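Side-chain contacts in extracellular PQQ-dependent sugar dehydrogenase (Coprinopsis cinerea, PDB 6JT6), which probably oxidises sugars with pyrroloquinoline quinone and exchanges electrons through its haem-carrying cytochrome b domain, the part described here: residues 108-111 with 112-115; 118-121 with 122-125. All blocks are in the same frame, centred on the assembly; numbering follows the deposited sequence.

Contact 1: 108-111 with 112-115; sequences GTNG and NIQR
N110 turns its amide back over the chain, where OD1 takes two backbone N-H groups at once. I113 N reaches OD1 at 2.7 Å, nearly straight (173° at the hydrogen) and in the carbonyl plane; N112 N, at 2.8 Å, comes from a position tilted 32° from that plane. The N112 bond makes an Asx turn. N110 CG sits between the backbone N and carbonyl carbon of N110 (chi1 60°), which lays the N110 amide across the I113 side chain, ND2 3.5 Å from I113 CG1. I113 O in turn accepts two donors: T109 OG1 at 2.8 Å, from above the carbonyl plane, and N110 N at 3.2 Å. T109 OG1 also accepts from G111 N at 3.0 Å, an ST turn, so one hydroxyl ties both arms of the bend. This is the end of the beta hairpin formed by strands 100-109 and 113-121: T109 and Q114 form a non-hydrogen-bonded pair, while G108 and R115 are joined by two backbone bonds. An alanine in place of N110 is likely to leave I113 N and N112 N without their shared acceptor and the I113 side chain without the amide across it. On the closely packed side, T109 and Q114 both touch V75, and Q114 NE2 bonds to A54 O and P51 O; R115 extends from the other face of the sheet to a salt bridge with D9 and a hydrogen bond to Q49. The loose side is the tip, where G111 and N112 lie exposed and the N112 amide merely skirts the G111 carbonyl, OD1 3.4 Å from G111 O.

Contact 2: 118-121 with 122-125; sequences YRCQ and NCTR. With NAG (2-acetamido-2-deoxy-beta-D-glucopyranose), chain B.
A short disulfide loop, C120 to C123, ends strand 113-121 and carries a glycosylated asparagine inside it. The two sulfurs are bonded, C120 SG to C123 SG 2.0 Å, and the bridge is twisted close to a right angle (chi3 -83°). C120 directs SG anti to its backbone N (chi1 -158°), so that it projects across the strand toward C123, whereas C123 holds SG beside its own backbone N (chi1 -62°), and these settings bring the sulfurs together across only two intervening residues. The Q121 carbonyl comes up to the bridge as well, its O 3.3 Å from C123 SG. Both cysteines are buried: F44 touches the two of them, L71 and L101 pack on C120, and L61 and P99 on C123. The N122 backbone bends through the left-handed helical region, and its side chain runs away from the bridge to the sugar, ND2 covalently bound to C1 of NAG at 1.4 Å. ND2 also hydrogen-bonds to G98 O, which would restrict rotation of the amide, and the sugar has a further hydrogen bond to Y96 OH. Back on the strand, Q121 lays its amide carbon CD over the centre of one face of the R119 guanidinium, 3.4 Å above the plane, while R119 NE forms a salt bridge with E43. N122, C123 and T124 spell the Asn-X-Thr sequon, here with one half of a CxxC disulfide at its middle position, and the attached N-acetylglucosamine marks an N-glycosylation site of a secreted protein.

Overall arrangement
Contacts 1 and 2 mark the two ends of strand 113-121: contact 1 is the turn through which it is entered from strand 100-109, contact 2 the bend by which it leaves the sheet for the loop toward strand 138-146. Their centres are about 24 Å apart, on opposite sides of the chain's centre, with contact 1 about 16 Å and contact 2 about 10 Å from it; only two residues of the same strand separate them in sequence, and they do not otherwise touch. Neither lines the haem pocket closely: the side chains of Q114 and C120 are each about 12 Å from the haem. Within contact 1 the local links are hydrogen bonds, within contact 2 a disulfide.

Contact 1: 108-111 with 112-115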
# COMPACT_ATOMS: atom_id res chain seq x y z
N GLY A 108 -6.80 -8.48 6.91
CA GLY A 108 -7.92 -9.41 6.68
C GLY A 108 -9.21 -8.64 6.63
O GLY A 108 -9.23 -7.49 6.15
N THR A 109 -10.30 -9.24 7.11
CA THR A 109 -11.59 -8.58 7.11
C THR A 109 -12.36 -8.77 8.40
O THR A 109 -12.24 -9.82 9.04
CB THR A 109 -12.44 -8.95 5.85
OG1 THR A 109 -13.66 -8.17 5.83
CG2 THR A 109 -12.76 -10.42 5.80
N ASN A 110 -13.10 -7.75 8.81
CA ASN A 110 -14.03 -7.87 9.95
C ASN A 110 -15.48 -7.93 9.45
O ASN A 110 -16.43 -7.88 10.24
CB ASN A 110 -13.83 -6.75 10.99
CG ASN A 110 -14.05 -5.35 10.41
OD1 ASN A 110 -14.55 -5.18 9.29
ND2 ASN A 110 -13.64 -4.33 11.18
N GLY A 111 -15.62 -8.04 8.13
CA GLY A 111 -16.93 -8.02 7.48
C GLY A 111 -17.47 -6.62 7.19
O GLY A 111 -18.44 -6.49 6.46
N ASN A 112 -16.86 -5.60 7.77
CA ASN A 112 -17.20 -4.20 7.50
C ASN A 112 -16.09 -3.56 6.63
O ASN A 112 -16.38 -2.90 5.64
CB ASN A 112 -17.40 -3.43 8.80
CG ASN A 112 -18.66 -3.87 9.57
OD1 ASN A 112 -19.57 -4.46 9.00
ND2 ASN A 112 -18.70 -3.57 10.88
N ILE A 113 -14.83 -3.75 7.04
CA ILE A 113 -13.68 -3.30 6.28
C ILE A 113 -12.82 -4.47 5.86
O ILE A 113 -12.91 -5.55 6.45
CB ILE A 113 -12.83 -2.23 7.05
CG1 ILE A 113 -12.31 -2.74 8.40
CG2 ILE A 113 -13.65 -0.96 7.22
CD1 ILE A 113 -11.08 -2.00 8.93
N GLN A 114 -12.03 -4.27 4.81
CA GLN A 114 -10.83 -5.09 4.59
C GLN A 114 -9.55 -4.24 4.80
O GLN A 114 -9.53 -3.02 4.51
CB GLN A 114 -10.83 -5.76 3.23
CG GLN A 114 -10.81 -4.79 2.05
CD GLN A 114 -10.89 -5.51 0.74
OE1 GLN A 114 -9.89 -6.05 0.26
NE2 GLN A 114 -12.09 -5.51 0.13
N ARG A 115 -8.50 -4.88 5.30
CA ARG A 115 -7.22 -4.20 5.51
C ARG A 115 -6.07 -5.04 5.00
O ARG A 115 -6.04 -6.27 5.22
CB ARG A 115 -7.00 -3.97 6.99
CG ARG A 115 -7.46 -2.64 7.49
CD ARG A 115 -7.39 -2.67 8.99
NE ARG A 115 -6.07 -2.54 9.62
CZ ARG A 115 -5.61 -1.41 10.17
NH1 ARG A 115 -6.33 -0.28 10.08
NH2 ARG A 115 -4.46 -1.39 10.81

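Contact 2: 118-121 with 122-125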
# COMPACT_ATOMS: atom_id res chain seq x y z
N TYR A 118 1.28 -3.90 5.11
CA TYR A 118 2.40 -4.58 4.50
C TYR A 118 3.71 -3.84 4.74
O TYR A 118 3.73 -2.61 4.94
CB TYR A 118 2.14 -4.82 2.99
CG TYR A 118 1.98 -3.53 2.21
CD1 TYR A 118 3.10 -2.87 1.65
CD2 TYR A 118 0.70 -2.96 2.01
CE1 TYR A 118 2.94 -1.68 0.97
CE2 TYR A 118 0.54 -1.78 1.30
CZ TYR A 118 1.66 -1.13 0.79
OH TYR A 118 1.53 0.06 0.06
N ARG A 119 4.79 -4.62 4.76
CA ARG A 119 6.14 -4.09 4.67
C ARG A 119 6.63 -4.24 3.24
O ARG A 119 6.48 -5.28 2.64
CB ARG A 119 7.05 -4.84 5.64
CG ARG A 119 8.45 -4.21 5.84
CD ARG A 119 9.39 -5.27 6.43
NE ARG A 119 10.65 -4.68 6.88
CZ ARG A 119 11.62 -5.39 7.44
NH1 ARG A 119 11.47 -6.70 7.58
NH2 ARG A 119 12.74 -4.78 7.82
N CYS A 120 7.26 -3.20 2.71
CA CYS A 120 7.74 -3.22 1.34
C CYS A 120 9.21 -2.89 1.37
O CYS A 120 9.59 -1.73 1.57
CB CYS A 120 7.03 -2.16 0.48
SG CYS A 120 7.06 -2.47 -1.31
N GLN A 121 10.04 -3.90 1.14
CA GLN A 121 11.48 -3.66 1.14
C GLN A 121 11.99 -3.72 -0.27
O GLN A 121 11.46 -4.48 -1.09
CB GLN A 121 12.19 -4.74 1.94
CG GLN A 121 11.98 -4.62 3.42
CD GLN A 121 12.51 -5.86 4.11
OE1 GLN A 121 11.81 -6.88 4.17
NE2 GLN A 121 13.73 -5.77 4.61
N ASN A 122 13.04 -2.94 -0.52
CA ASN A 122 13.55 -2.76 -1.88
C ASN A 122 12.44 -2.16 -2.78
O ASN A 122 12.13 -2.67 -3.87
CB ASN A 122 14.07 -4.09 -2.45
CG ASN A 122 14.85 -3.91 -3.74
OD1 ASN A 122 15.38 -2.82 -4.02
ND2 ASN A 122 14.92 -4.98 -4.54
N CYS A 123 11.82 -1.10 -2.28
CA CYS A 123 10.68 -0.48 -2.92
C CYS A 123 10.87 1.01 -3.10
O CYS A 123 9.90 1.70 -3.36
CB CYS A 123 9.42 -0.71 -2.07
SG CYS A 123 8.99 -2.44 -1.85
N THR A 124 12.08 1.53 -2.90
CA THR A 124 12.25 2.98 -2.96
C THR A 124 13.15 3.42 -4.13
O THR A 124 13.29 4.61 -4.35
CB THR A 124 12.81 3.54 -1.64
OG1 THR A 124 14.12 3.00 -1.47
CG2 THR A 124 11.94 3.13 -0.44
N ARG A 125 13.76 2.46 -4.83
CA ARG A 125 14.54 2.73 -6.06
C ARG A 125 14.11 1.79 -7.17
O ARG A 125 13.90 0.60 -6.92
CB ARG A 125 16.04 2.60 -5.80
CG ARG A 125 16.59 3.63 -4.82
CD ARG A 125 16.82 4.99 -5.47
NE ARG A 125 17.27 5.97 -4.48
CZ ARG A 125 16.52 6.95 -3.98
NH1 ARG A 125 17.05 7.78 -3.08
NH2 ARG A 125 15.26 7.12 -4.37
C1 NAG B . 15.64 -4.95 -5.79
C2 NAG B . 16.32 -6.28 -6.13
C3 NAG B . 17.05 -6.19 -7.48
C4 NAG B . 16.18 -5.60 -8.60
C5 NAG B . 15.53 -4.27 -8.17
C6 NAG B . 14.44 -3.89 -9.16
C7 NAG B . 17.19 -7.42 -4.11
C8 NAG B . 18.37 -7.39 -3.17
N2 NAG B . 17.29 -6.52 -5.08
O3 NAG B . 17.45 -7.50 -7.85
O4 NAG B . 16.98 -5.43 -9.79
O5 NAG B . 14.92 -4.36 -6.87
O6 NAG B . 13.97 -2.54 -8.97
O7 NAG B . 16.25 -8.20 -3.98